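Long-range contacts in glutamate--tRNA ligase (Elizabethkingia anophelis, PDB 6B1Z), which catalyses the ATP-dependent attachment of glutamate to its cognate tRNA, the charging step that supplies glutamyl-tRNA for protein synthesis: residues A[13-18]-A[221-226]; A[48-53]-A[79-84]; A[369-374]-A[402-407]; A[416-421]-A[504-509]. All coordinates share one frame; numbering follows the deposited sequence. Where two conformers were deposited one is given.

Contact 1. Residues A[13-18]-A[221-226]; sequences RVRFAP and MKITHV. With FMT (formic acid), chain C.
Arg13 and Thr224 lock the start of strand 13-16 against the turn that leads into strand 225-229, two neighbouring strands of the Rossmann-type fold that marks class I synthetases. The backbone bonds come first. Thr224 N gives a hydrogen bond of 2.9 Å to Arg13 O, in the carbonyl plane, and His225 N reaches the same oxygen only weakly. Returning the favour, Arg13 N donates to the Thr224 hydroxyl, OG1, at 3.0 Å and nearly straight (169°); that OG1 also hydrogen-bonds His225 ND1. Further along, a water bridges Arg15 N and His225 O.

The second group is the arginine grip. Arg13 bends at chi3 (54°) and presents its guanidinium side-on, NE and NH2 both meeting Met221 O in plane, NE at 2.8 Å. This carbonyl lies just past the end of helix 210-220, where Lys222, with positive phi, is the C-prime residue of a Schellman motif. Arg13 NH1 pairs with Asp45.

Ile223 and Val226 pack on the Arg15 side chain: Ile223 lies across it, its CG2 3.9 Å from Arg15 CD, and Val226 CG1 sits over one guanidinium face. The polar end of Arg15 has partners of its own. Asp218 holds NE by a salt bridge. A formate, probably from the crystallisation liquor, is shared with Arg228, consistent with a pocket for a substrate carboxylate: Arg15 NH1 reaches formate O1 and Arg15 NH2 reaches formate O2, each at 2.9 Å.

Contact 2. Residues A[48-53]-A[79-84]; sequences LRIEDT and ESPKHG
Leu48 and Ser80 meet where strand 45-48 of the Rossmann-type catalytic domain runs out into a loop, beside the turn that follows helix 62-73. One backbone bond ties the two pieces: Leu48 N donates to Glu79 O at 2.8 Å, almost straight (174°). Past it the side chains meet by hydrocarbon alone. Leu48 CB lies 3.9 Å from Ser80 CB, and Pro81 carries the packing on, its ring CG 3.9 Å from Ile50 CG1 as the two side chains pass at a slant. Glu63 of helix 62-73 touches both Ile50 and Pro81.

The 79-84 side is a compact turn that holds itself together. Ser80 OG, set between its own N and carbonyl carbon (chi1 67°), accepts from His83 N at 3.0 Å, an ST motif, and Ser80 N bonds back to Gly84 O. On the other side Arg49 points away from the turn; its NE makes a salt bridge to Glu51 OE2 at 3.0 Å, while Asp218 and Asn214 take the two terminal nitrogens. Glu79 likewise sends its carboxylate off, to Tyr90.

Pro81 N carries no hydrogen to offer Leu48 O, and Pro81 CD approaches that oxygen at 3.8 Å. The carbonyl is buried here without any hydrogen-bonding partner in the model, a probable local cost set against one good backbone bond and the hydrocarbon packing.

Contact 3. Residues A[369-374]-A[402-407]; sequences PEFKKV and KDIYND. With EDO (1,2-ethanediol), chain X.
Phe371 and Val374 both send a branch out anti to the backbone N, Phe371 its CG (chi1 -177°) and Val374 its CG1 (chi1 175°), and this carries them from helix 364-377 to helix 401-406. These are two members of the all-helical part of the anticodon-binding region. The short segments run in roughly the same direction, their axes inclined at 42° with a closest approach of 9.1 Å.

Phe371 makes the closest packing. One corner of its ring, CE1, comes 3.5 Å from Ile404 CG2, the two side chains meeting at about a right angle. The same CE1 lies 3.8 Å from Tyr405 N, which sits at the ring edge. Ile390 and Ile391 of helix 384-394 also touch Phe371, and Ile390 touches Ile404 as well, so a third helix packs against the same side chains.

Val374 splits its two methyls between neighbours one turn apart. CG1 reaches Tyr405 CB at 3.9 Å, and CG2 rests 4.1 Å from Lys402 CB. Beyond its CB, Tyr405 leads off from the interface: its hydroxyl bonds His413 and its ring meets that of Phe412. The Lys402 chain likewise leads away.

Just past the second helix, Asp407 holds an ethanediol, probably from the crystallisation liquor, by both carboxylate oxygens: ethanediol O2 donates to Asp407 OD1 and ethanediol O1 to Asp407 OD2, each at 2.7 Å.

Contact 4. Residues A[416-421]-A[504-509]; sequences ESFDEK and NKAIET
Phe418 reaches from the loop before helix 420-425 to the end of helix 487-507, and its ring makes nearly all of the firm packing. The ring's far corner meets Ala506: Phe418 CZ lies 3.7 Å from Ala506 CB, a small side chain that lets the ring come close to the helix backbone. Along the next bond, Phe418 CE2 is 3.8 Å from Thr509 CB, and the threonine methyl CG2 approaches Phe418 CD2. Thr509, the last residue in the model, turns its hydroxyl back on the helix, OG1 donating to Lys505 O at 2.8 Å with the donor tilted 24° from the carbonyl plane. Even this packed part is a surface contact, with Phe418 and Ala506 partly exposed.

The solvent side is slack by comparison. Lys505 bends at chi2 (80°), its CG near the ring edge, and lays its chain toward the loop, yet NZ stays 3.5 Å from Glu416 O, too loose to count as a hydrogen bond.

Helix 467-479 backs the contact, with Leu476 against Phe418 and Ser477 against Ala506. Asp419 N-caps helix 420-425 through Ala422 N and bonds Gly480 by its backbone, while Ile507 starts away from the loop and touches Val433 and Gln436 of helix 433-442.

How the contacts relate
Contacts 1 and 2 form one block of the catalytic domain, their centres about 12 Å apart. A salt bridge joins them, Arg13 NH1 to Glu79 OE2 at 2.8 Å, and Pro18 O probably accepts from Glu51 N at 3.0 Å. Asp218 serves both, pairing with Arg49 in one and, in the other, with the Arg15 that also binds the formate, probably a crystallisation molecule, which may mark the substrate pocket. Contacts 3 and 4 belong to the helical anticodon-binding region, with centres about 27 Å apart and nearest atoms about 11 Å apart. From contact 1 the centres of contacts 3 and 4 lie about 41 Å and 66 Å away, which reflects the elongated chain.

Contact 1. Residues A[13-18]-A[221-226]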
loop_
_atom_site.group_PDB
_atom_site.type_symbol
_atom_site.label_atom_id
_atom_site.label_comp_id
_atom_site.label_asym_id
_atom_site.label_seq_id
_atom_site.Cartn_x
_atom_site.Cartn_y
_atom_site.Cartn_z
ATOM N N ARG A 13 19.228 12.804 4.340
ATOM C CA ARG A 13 17.895 13.402 4.384
ATOM C C ARG A 13 17.120 12.942 3.159
ATOM O O ARG A 13 17.563 13.162 2.025
ATOM C CB ARG A 13 17.986 14.934 4.438
ATOM C CG ARG A 13 18.594 15.449 5.741
ATOM C CD ARG A 13 18.788 16.951 5.761
ATOM N NE ARG A 13 17.563 17.694 5.467
ATOM C CZ ARG A 13 16.549 17.880 6.313
ATOM N NH1 ARG A 13 16.563 17.355 7.543
ATOM N NH2 ARG A 13 15.493 18.575 5.911
ATOM N N VAL A 14 15.988 12.285 3.389
ATOM C CA VAL A 14 15.124 11.778 2.326
ATOM C C VAL A 14 13.753 12.418 2.484
ATOM O O VAL A 14 13.394 12.899 3.558
ATOM C CB VAL A 14 15.003 10.237 2.357
ATOM C CG1 VAL A 14 16.371 9.588 2.160
ATOM C CG2 VAL A 14 14.353 9.783 3.674
ATOM N N ARG A 15 12.966 12.407 1.409
ATOM C CA ARG A 15 11.614 12.943 1.516
ATOM C C ARG A 15 10.617 12.105 0.729
ATOM O O ARG A 15 10.882 11.660 -0.392
ATOM C CB ARG A 15 11.538 14.421 1.063
ATOM C CG ARG A 15 11.451 14.668 -0.460
ATOM C CD ARG A 15 12.654 14.132 -1.237
ATOM N NE ARG A 15 12.644 14.610 -2.619
ATOM C CZ ARG A 15 11.978 14.043 -3.621
ATOM N NH1 ARG A 15 11.259 12.941 -3.420
ATOM N NH2 ARG A 15 12.034 14.584 -4.840
ATOM N N PHE A 16 9.454 11.904 1.340
ATOM C CA PHE A 16 8.294 11.350 0.669
ATOM C C PHE A 16 7.492 12.538 0.164
ATOM O O PHE A 16 7.142 13.425 0.959
ATOM C CB PHE A 16 7.499 10.483 1.651
ATOM C CG PHE A 16 6.334 9.760 1.038
ATOM C CD1 PHE A 16 6.484 9.039 -0.130
ATOM C CD2 PHE A 16 5.090 9.777 1.667
ATOM C CE1 PHE A 16 5.416 8.365 -0.685
ATOM C CE2 PHE A 16 4.009 9.095 1.110
ATOM C CZ PHE A 16 4.177 8.394 -0.065
ATOM N N ALA A 17 7.231 12.577 -1.142
ATOM C CA ALA A 17 6.615 13.734 -1.790
ATOM C C ALA A 17 5.375 13.290 -2.548
ATOM O O ALA A 17 5.347 13.327 -3.781
ATOM C CB ALA A 17 7.614 14.430 -2.712
ATOM N N PRO A 18 4.338 12.864 -1.828
ATOM C CA PRO A 18 3.040 12.610 -2.449
ATOM C C PRO A 18 2.295 13.906 -2.743
ATOM O O PRO A 18 2.428 14.918 -2.038
ATOM C CB PRO A 18 2.310 11.795 -1.377
ATOM C CG PRO A 18 2.785 12.404 -0.101
ATOM C CD PRO A 18 4.265 12.727 -0.363
ATOM N N MET A 221 15.795 22.042 1.082
ATOM C CA MET A 221 15.619 21.168 2.238
ATOM C C MET A 221 16.807 20.237 2.443
ATOM O O MET A 221 16.746 19.356 3.311
ATOM C CB MET A 221 14.330 20.355 2.099
ATOM C CG MET A 221 13.082 21.223 2.022
ATOM S SD MET A 221 11.564 20.259 1.973
ATOM C CE MET A 221 10.362 21.596 2.123
ATOM N N LYS A 222 17.889 20.439 1.678
ATOM C CA LYS A 222 19.149 19.717 1.856
ATOM C C LYS A 222 18.939 18.207 1.754
ATOM O O LYS A 222 19.527 17.421 2.502
ATOM C CB LYS A 222 19.835 20.110 3.173
ATOM C CG LYS A 222 20.117 21.634 3.245
ATOM C CD LYS A 222 21.176 21.982 4.267
ATOM C CE LYS A 222 21.301 23.494 4.426
ATOM N NZ LYS A 222 21.641 24.183 3.147
ATOM N N ILE A 223 18.096 17.806 0.802
ATOM C CA ILE A 223 17.865 16.391 0.522
ATOM C C ILE A 223 19.125 15.776 -0.079
ATOM O O ILE A 223 19.752 16.350 -0.982
ATOM C CB ILE A 223 16.665 16.230 -0.422
ATOM C CG1 ILE A 223 15.391 16.785 0.230
ATOM C CG2 ILE A 223 16.481 14.760 -0.841
ATOM C CD1 ILE A 223 15.061 16.160 1.591
ATOM N N THR A 224 19.503 14.600 0.422
ATOM C CA THR A 224 20.690 13.904 -0.075
ATOM C C THR A 224 20.372 12.752 -1.023
ATOM O O THR A 224 21.195 12.436 -1.894
ATOM C CB THR A 224 21.519 13.362 1.094
ATOM O OG1 THR A 224 20.757 12.402 1.836
ATOM C CG2 THR A 224 21.963 14.493 2.029
ATOM N N HIS A 225 19.222 12.102 -0.856
ATOM C CA HIS A 225 18.870 10.921 -1.635
ATOM C C HIS A 225 17.407 11.025 -2.018
ATOM O O HIS A 225 16.539 11.106 -1.134
ATOM C CB HIS A 225 19.111 9.627 -0.849
ATOM C CG HIS A 225 20.545 9.374 -0.512
ATOM N ND1 HIS A 225 21.206 10.057 0.486
ATOM C CD2 HIS A 225 21.443 8.503 -1.032
ATOM C CE1 HIS A 225 22.451 9.620 0.564
ATOM N NE2 HIS A 225 22.617 8.669 -0.340
ATOM N N VAL A 226 17.139 11.017 -3.319
ATOM C CA VAL A 226 15.783 11.048 -3.860
ATOM C C VAL A 226 15.424 9.618 -4.245
ATOM O O VAL A 226 15.972 9.076 -5.209
ATOM C CB VAL A 226 15.684 11.994 -5.066
ATOM C CG1 VAL A 226 14.340 11.867 -5.760
ATOM C CG2 VAL A 226 15.925 13.426 -4.616
HETATM C C FMT C . 9.783 12.925 -6.804
HETATM O O1 FMT C . 9.821 12.173 -5.823
HETATM O O2 FMT C . 10.752 13.583 -7.215
HETATM O O HOH W 1 13.797 10.574 -0.918
#

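Contact 2. Residues A[48-53]-A[79-84]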
loop_
_atom_site.group_PDB
_atom_site.type_symbol
_atom_site.label_atom_id
_atom_site.label_comp_id
_atom_site.label_asym_id
_atom_site.label_seq_id
_atom_site.Cartn_x
_atom_site.Cartn_y
_atom_site.Cartn_z
ATOM N N LEU A 48 8.268 14.712 5.070
ATOM C CA LEU A 48 7.063 14.649 4.244
ATOM C C LEU A 48 6.826 16.024 3.638
ATOM O O LEU A 48 6.665 17.009 4.373
ATOM C CB LEU A 48 5.843 14.219 5.071
ATOM C CG LEU A 48 4.505 14.274 4.320
ATOM C CD1 LEU A 48 4.440 13.233 3.190
ATOM C CD2 LEU A 48 3.367 14.027 5.317
ATOM N N ARG A 49 6.838 16.100 2.307
ATOM C CA ARG A 49 6.568 17.336 1.588
ATOM C C ARG A 49 5.321 17.131 0.742
ATOM O O ARG A 49 5.259 16.203 -0.077
ATOM C CB ARG A 49 7.765 17.754 0.727
ATOM C CG ARG A 49 7.578 19.128 0.089
ATOM C CD ARG A 49 8.844 19.641 -0.602
ATOM N NE ARG A 49 9.154 18.851 -1.800
ATOM C CZ ARG A 49 10.344 18.328 -2.079
ATOM N NH1 ARG A 49 11.376 18.498 -1.263
ATOM N NH2 ARG A 49 10.509 17.654 -3.203
ATOM N N ILE A 50 4.319 17.969 0.959
ATOM C CA ILE A 50 3.042 17.841 0.267
ATOM C C ILE A 50 3.128 18.575 -1.066
ATOM O O ILE A 50 3.436 19.774 -1.127
ATOM C CB ILE A 50 1.887 18.366 1.133
ATOM C CG1 ILE A 50 1.757 17.519 2.402
ATOM C CG2 ILE A 50 0.576 18.397 0.323
ATOM C CD1 ILE A 50 1.507 16.038 2.168
ATOM N N GLU A 51 2.876 17.839 -2.145
ATOM C CA GLU A 51 3.034 18.359 -3.494
ATOM C C GLU A 51 1.688 18.867 -3.996
ATOM O O GLU A 51 1.026 18.244 -4.828
ATOM C CB GLU A 51 3.588 17.269 -4.394
ATOM C CG GLU A 51 4.768 16.575 -3.784
ATOM C CD GLU A 51 6.048 17.292 -4.094
ATOM O OE1 GLU A 51 6.343 17.396 -5.306
ATOM O OE2 GLU A 51 6.723 17.774 -3.150
ATOM N N ASP A 52 1.280 20.012 -3.455
ATOM C CA ASP A 52 -0.059 20.533 -3.700
ATOM C C ASP A 52 -0.063 21.779 -4.582
ATOM O O ASP A 52 -0.925 22.644 -4.419
ATOM C CB ASP A 52 -0.782 20.818 -2.377
ATOM C CG ASP A 52 -0.090 21.887 -1.535
ATOM O OD1 ASP A 52 1.120 22.126 -1.739
ATOM O OD2 ASP A 52 -0.765 22.482 -0.662
ATOM N N THR A 53 0.861 21.883 -5.548
ATOM C CA THR A 53 0.799 23.024 -6.462
ATOM C C THR A 53 -0.190 22.833 -7.606
ATOM O O THR A 53 -0.570 23.822 -8.243
ATOM C CB THR A 53 2.169 23.347 -7.066
ATOM O OG1 THR A 53 2.708 22.187 -7.708
ATOM C CG2 THR A 53 3.126 23.844 -5.990
ATOM N N GLU A 79 9.906 15.703 9.784
ATOM C CA GLU A 79 9.556 17.044 9.333
ATOM C C GLU A 79 8.347 16.904 8.423
ATOM O O GLU A 79 8.321 16.003 7.583
ATOM C CB GLU A 79 10.725 17.702 8.581
ATOM C CG GLU A 79 11.985 17.814 9.440
ATOM C CD GLU A 79 13.218 18.265 8.684
ATOM O OE1 GLU A 79 13.107 18.950 7.635
ATOM O OE2 GLU A 79 14.328 17.937 9.170
ATOM N N SER A 80 7.333 17.761 8.619
ATOM C CA SER A 80 6.066 17.638 7.900
ATOM C C SER A 80 5.207 18.859 8.198
ATOM O O SER A 80 5.533 19.638 9.103
ATOM C CB SER A 80 5.322 16.363 8.319
ATOM O OG SER A 80 4.902 16.480 9.668
ATOM N N PRO A 81 4.089 19.055 7.497
ATOM C CA PRO A 81 3.177 20.134 7.920
ATOM C C PRO A 81 2.670 19.953 9.342
ATOM O O PRO A 81 2.511 20.939 10.073
ATOM C CB PRO A 81 2.048 20.062 6.880
ATOM C CG PRO A 81 2.678 19.451 5.678
ATOM C CD PRO A 81 3.686 18.456 6.205
ATOM N N LYS A 82 2.425 18.709 9.770
ATOM C CA LYS A 82 1.893 18.483 11.114
ATOM C C LYS A 82 2.957 18.715 12.181
ATOM O O LYS A 82 2.658 19.242 13.261
ATOM C CB LYS A 82 1.332 17.059 11.217
ATOM C CG LYS A 82 0.683 16.688 12.534
ATOM C CD LYS A 82 -0.031 15.343 12.387
ATOM C CE LYS A 82 -0.808 14.960 13.637
ATOM N NZ LYS A 82 -1.634 13.735 13.396
ATOM N N HIS A 83 4.198 18.318 11.904
ATOM C CA HIS A 83 5.247 18.399 12.912
ATOM C C HIS A 83 6.083 19.665 12.811
ATOM O O HIS A 83 6.797 19.995 13.765
ATOM C CB HIS A 83 6.175 17.180 12.812
ATOM C CG HIS A 83 7.008 16.963 14.036
ATOM N ND1 HIS A 83 8.375 17.143 14.050
ATOM C CD2 HIS A 83 6.661 16.611 15.297
ATOM C CE1 HIS A 83 8.836 16.895 15.264
ATOM N NE2 HIS A 83 7.816 16.572 16.040
ATOM N N GLY A 84 5.997 20.389 11.694
ATOM C CA GLY A 84 6.915 21.479 11.444
ATOM C C GLY A 84 8.305 20.967 11.085
ATOM O O GLY A 84 8.520 19.784 10.782
#

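Contact 3. Residues A[369-374]-A[402-407]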
loop_
_atom_site.group_PDB
_atom_site.type_symbol
_atom_site.label_atom_id
_atom_site.label_comp_id
_atom_site.label_asym_id
_atom_site.label_seq_id
_atom_site.Cartn_x
_atom_site.Cartn_y
_atom_site.Cartn_z
ATOM N N PRO A 369 -10.226 -7.934 21.291
ATOM C CA PRO A 369 -11.045 -6.754 20.943
ATOM C C PRO A 369 -11.626 -6.815 19.539
ATOM O O PRO A 369 -12.824 -6.560 19.370
ATOM C CB PRO A 369 -10.065 -5.585 21.115
ATOM C CG PRO A 369 -9.022 -6.103 22.061
ATOM C CD PRO A 369 -8.875 -7.550 21.748
ATOM N N GLU A 370 -10.818 -7.159 18.533
ATOM C CA GLU A 370 -11.368 -7.262 17.187
ATOM C C GLU A 370 -12.340 -8.431 17.081
ATOM O O GLU A 370 -13.372 -8.326 16.407
ATOM C CB GLU A 370 -10.245 -7.388 16.157
ATOM C CG GLU A 370 -10.749 -7.408 14.701
ATOM C CD GLU A 370 -11.445 -6.103 14.278
ATOM O OE1 GLU A 370 -11.186 -5.037 14.888
ATOM O OE2 GLU A 370 -12.266 -6.151 13.333
ATOM N N PHE A 371 -12.046 -9.545 17.756
ATOM C CA PHE A 371 -12.966 -10.675 17.711
ATOM C C PHE A 371 -14.325 -10.297 18.294
ATOM O O PHE A 371 -15.369 -10.648 17.732
ATOM C CB PHE A 371 -12.372 -11.875 18.448
ATOM C CG PHE A 371 -13.228 -13.109 18.392
ATOM C CD1 PHE A 371 -13.596 -13.663 17.170
ATOM C CD2 PHE A 371 -13.635 -13.740 19.553
ATOM C CE1 PHE A 371 -14.385 -14.816 17.118
ATOM C CE2 PHE A 371 -14.413 -14.892 19.512
ATOM C CZ PHE A 371 -14.789 -15.433 18.280
ATOM N N LYS A 372 -14.331 -9.580 19.422
ATOM C CA LYS A 372 -15.599 -9.164 20.011
ATOM C C LYS A 372 -16.356 -8.212 19.098
ATOM O O LYS A 372 -17.595 -8.204 19.105
ATOM C CB LYS A 372 -15.354 -8.513 21.380
ATOM C CG LYS A 372 -14.967 -9.528 22.462
ATOM C CD LYS A 372 -14.716 -8.866 23.804
ATOM C CE LYS A 372 -15.996 -8.261 24.362
ATOM N NZ LYS A 372 -15.860 -7.930 25.818
ATOM N N LYS A 373 -15.631 -7.384 18.343
ATOM C CA LYS A 373 -16.261 -6.504 17.367
ATOM C C LYS A 373 -16.941 -7.319 16.272
ATOM O O LYS A 373 -18.085 -7.039 15.895
ATOM C CB LYS A 373 -15.206 -5.561 16.786
ATOM C CG LYS A 373 -15.702 -4.484 15.836
ATOM C CD LYS A 373 -14.566 -3.505 15.552
ATOM C CE LYS A 373 -14.992 -2.378 14.623
ATOM N NZ LYS A 373 -15.323 -2.881 13.265
ATOM N N VAL A 374 -16.267 -8.359 15.774
ATOM C CA VAL A 374 -16.896 -9.216 14.766
ATOM C C VAL A 374 -18.141 -9.892 15.333
ATOM O O VAL A 374 -19.191 -9.947 14.675
ATOM C CB VAL A 374 -15.882 -10.240 14.219
ATOM C CG1 VAL A 374 -16.559 -11.219 13.255
ATOM C CG2 VAL A 374 -14.734 -9.529 13.514
ATOM N N LYS A 402 -11.610 -12.212 11.601
ATOM C CA LYS A 402 -13.011 -12.519 11.315
ATOM C C LYS A 402 -13.218 -13.994 10.978
ATOM O O LYS A 402 -14.322 -14.518 11.172
ATOM C CB LYS A 402 -13.533 -11.641 10.171
ATOM C CG LYS A 402 -13.016 -12.031 8.782
ATOM C CD LYS A 402 -13.468 -11.052 7.699
ATOM C CE LYS A 402 -12.431 -10.991 6.572
ATOM N NZ LYS A 402 -12.456 -9.699 5.801
ATOM N N ASP A 403 -12.176 -14.679 10.474
ATOM C CA ASP A 403 -12.288 -16.105 10.151
ATOM C C ASP A 403 -12.621 -16.928 11.388
ATOM O O ASP A 403 -13.243 -17.991 11.276
ATOM C CB ASP A 403 -10.978 -16.658 9.571
ATOM C CG ASP A 403 -10.544 -15.989 8.290
ATOM O OD1 ASP A 403 -11.344 -15.269 7.659
ATOM O OD2 ASP A 403 -9.372 -16.228 7.917
ATOM N N ILE A 404 -12.180 -16.475 12.568
ATOM C CA ILE A 404 -12.446 -17.213 13.799
ATOM C C ILE A 404 -13.947 -17.322 14.061
ATOM O O ILE A 404 -14.425 -18.343 14.581
ATOM C CB ILE A 404 -11.706 -16.536 14.968
ATOM C CG1 ILE A 404 -10.194 -16.567 14.721
ATOM C CG2 ILE A 404 -12.031 -17.240 16.310
ATOM C CD1 ILE A 404 -9.388 -15.785 15.759
ATOM N N TYR A 405 -14.720 -16.299 13.690
ATOM C CA TYR A 405 -16.173 -16.436 13.734
ATOM C C TYR A 405 -16.718 -17.132 12.490
ATOM O O TYR A 405 -17.494 -18.090 12.591
ATOM C CB TYR A 405 -16.844 -15.068 13.883
ATOM C CG TYR A 405 -18.354 -15.189 13.759
ATOM C CD1 TYR A 405 -19.107 -15.751 14.780
ATOM C CD2 TYR A 405 -19.010 -14.788 12.598
ATOM C CE1 TYR A 405 -20.475 -15.892 14.661
ATOM C CE2 TYR A 405 -20.380 -14.932 12.466
ATOM C CZ TYR A 405 -21.106 -15.481 13.506
ATOM O OH TYR A 405 -22.473 -15.626 13.386
ATOM N N ASN A 406 -16.337 -16.657 11.308
ATOM C CA ASN A 406 -17.008 -17.130 10.101
ATOM C C ASN A 406 -16.797 -18.619 9.879
ATOM O O ASN A 406 -17.676 -19.290 9.328
ATOM C CB ASN A 406 -16.524 -16.340 8.895
ATOM C CG ASN A 406 -17.068 -14.931 8.874
ATOM O OD1 ASN A 406 -18.211 -14.692 9.281
ATOM N ND2 ASN A 406 -16.267 -13.996 8.393
ATOM N N ASP A 407 -15.649 -19.151 10.299
ATOM C CA ASP A 407 -15.365 -20.572 10.203
ATOM C C ASP A 407 -15.655 -21.314 11.493
ATOM O O ASP A 407 -15.372 -22.511 11.575
ATOM C CB ASP A 407 -13.906 -20.804 9.785
ATOM C CG ASP A 407 -13.590 -20.227 8.413
ATOM O OD1 ASP A 407 -14.523 -19.999 7.603
ATOM O OD2 ASP A 407 -12.396 -19.968 8.150
HETATM C C1 EDO X . -12.022 -18.350 5.217
HETATM O O1 EDO X . -11.927 -19.748 5.543
HETATM C C2 EDO X . -13.452 -17.981 4.828
HETATM O O2 EDO X . -14.276 -17.822 6.000
#

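Contact 4. Residues A[416-421]-A[504-509]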
loop_
_atom_site.group_PDB
_atom_site.type_symbol
_atom_site.label_atom_id
_atom_site.label_comp_id
_atom_site.label_asym_id
_atom_site.label_seq_id
_atom_site.Cartn_x
_atom_site.Cartn_y
_atom_site.Cartn_z
ATOM N N GLU A 416 -28.852 -26.767 11.605
ATOM C CA GLU A 416 -30.248 -26.966 11.238
ATOM C C GLU A 416 -30.435 -28.169 10.319
ATOM O O GLU A 416 -31.446 -28.874 10.421
ATOM C CB GLU A 416 -30.797 -25.698 10.579
ATOM C CG GLU A 416 -30.857 -24.512 11.527
ATOM C CD GLU A 416 -31.102 -23.199 10.816
ATOM O OE1 GLU A 416 -31.280 -23.211 9.579
ATOM O OE2 GLU A 416 -31.111 -22.151 11.496
ATOM N N SER A 417 -29.477 -28.419 9.434
ATOM C CA SER A 417 -29.454 -29.590 8.565
ATOM C C SER A 417 -28.166 -30.375 8.802
ATOM O O SER A 417 -27.364 -30.051 9.682
ATOM C CB SER A 417 -29.578 -29.182 7.096
ATOM O OG SER A 417 -28.563 -28.260 6.738
ATOM N N PHE A 418 -27.973 -31.421 8.003
ATOM C CA PHE A 418 -26.765 -32.229 8.074
ATOM C C PHE A 418 -26.336 -32.607 6.666
ATOM O O PHE A 418 -27.151 -33.092 5.876
ATOM C CB PHE A 418 -26.982 -33.491 8.917
ATOM C CG PHE A 418 -27.425 -33.216 10.327
ATOM C CD1 PHE A 418 -26.502 -32.882 11.306
ATOM C CD2 PHE A 418 -28.763 -33.304 10.678
ATOM C CE1 PHE A 418 -26.906 -32.635 12.609
ATOM C CE2 PHE A 418 -29.173 -33.061 11.977
ATOM C CZ PHE A 418 -28.243 -32.724 12.945
ATOM N N ASP A 419 -25.060 -32.370 6.359
ATOM C CA ASP A 419 -24.493 -32.752 5.071
ATOM C C ASP A 419 -24.750 -34.227 4.786
ATOM O O ASP A 419 -24.470 -35.092 5.620
ATOM C CB ASP A 419 -22.990 -32.464 5.071
ATOM C CG ASP A 419 -22.314 -32.880 3.782
ATOM O OD1 ASP A 419 -22.261 -32.057 2.844
ATOM O OD2 ASP A 419 -21.839 -34.033 3.708
ATOM N N GLU A 420 -25.291 -34.509 3.597
ATOM C CA GLU A 420 -25.671 -35.879 3.260
ATOM C C GLU A 420 -24.448 -36.780 3.140
ATOM O O GLU A 420 -24.435 -37.894 3.679
ATOM C CB GLU A 420 -26.484 -35.894 1.964
ATOM N N LYS A 421 -23.412 -36.318 2.433
ATOM C CA LYS A 421 -22.194 -37.111 2.287
ATOM C C LYS A 421 -21.606 -37.468 3.648
ATOM O O LYS A 421 -21.269 -38.630 3.909
ATOM C CB LYS A 421 -21.174 -36.354 1.436
ATOM N N ASN A 504 -29.437 -34.988 20.541
ATOM C CA ASN A 504 -30.819 -35.451 20.435
ATOM C C ASN A 504 -31.462 -34.968 19.141
ATOM O O ASN A 504 -32.263 -35.686 18.532
ATOM C CB ASN A 504 -31.628 -34.982 21.645
ATOM C CG ASN A 504 -31.239 -35.704 22.923
ATOM O OD1 ASN A 504 -30.925 -36.895 22.908
ATOM N ND2 ASN A 504 -31.256 -34.983 24.038
ATOM N N LYS A 505 -31.120 -33.753 18.707
ATOM C CA LYS A 505 -31.618 -33.254 17.431
ATOM C C LYS A 505 -31.113 -34.111 16.277
ATOM O O LYS A 505 -31.864 -34.416 15.341
ATOM C CB LYS A 505 -31.208 -31.790 17.258
ATOM C CG LYS A 505 -31.044 -31.322 15.819
ATOM C CD LYS A 505 -32.373 -31.004 15.158
ATOM C CE LYS A 505 -32.151 -30.376 13.788
ATOM N NZ LYS A 505 -33.429 -30.029 13.112
ATOM N N ALA A 506 -29.846 -34.530 16.335
ATOM C CA ALA A 506 -29.302 -35.385 15.285
ATOM C C ALA A 506 -29.895 -36.788 15.351
ATOM O O ALA A 506 -30.124 -37.418 14.312
ATOM C CB ALA A 506 -27.778 -35.438 15.385
ATOM N N ILE A 507 -30.140 -37.297 16.563
ATOM C CA ILE A 507 -30.788 -38.600 16.710
ATOM C C ILE A 507 -32.183 -38.564 16.101
ATOM O O ILE A 507 -32.580 -39.466 15.353
ATOM C CB ILE A 507 -30.835 -39.018 18.191
ATOM C CG1 ILE A 507 -29.444 -39.409 18.693
ATOM C CG2 ILE A 507 -31.816 -40.169 18.393
ATOM C CD1 ILE A 507 -29.410 -39.761 20.172
ATOM N N GLU A 508 -32.947 -37.512 16.408
ATOM C CA GLU A 508 -34.277 -37.349 15.834
ATOM C C GLU A 508 -34.240 -37.115 14.331
ATOM O O GLU A 508 -35.292 -37.173 13.687
ATOM C CB GLU A 508 -35.005 -36.193 16.523
ATOM N N THR A 509 -33.068 -36.855 13.765
ATOM C CA THR A 509 -32.920 -36.669 12.329
ATOM C C THR A 509 -32.103 -37.809 11.729
ATOM O O THR A 509 -32.494 -38.410 10.730
ATOM C CB THR A 509 -32.237 -35.328 11.999
ATOM O OG1 THR A 509 -32.890 -34.266 12.707
ATOM C CG2 THR A 509 -32.298 -35.048 10.505
#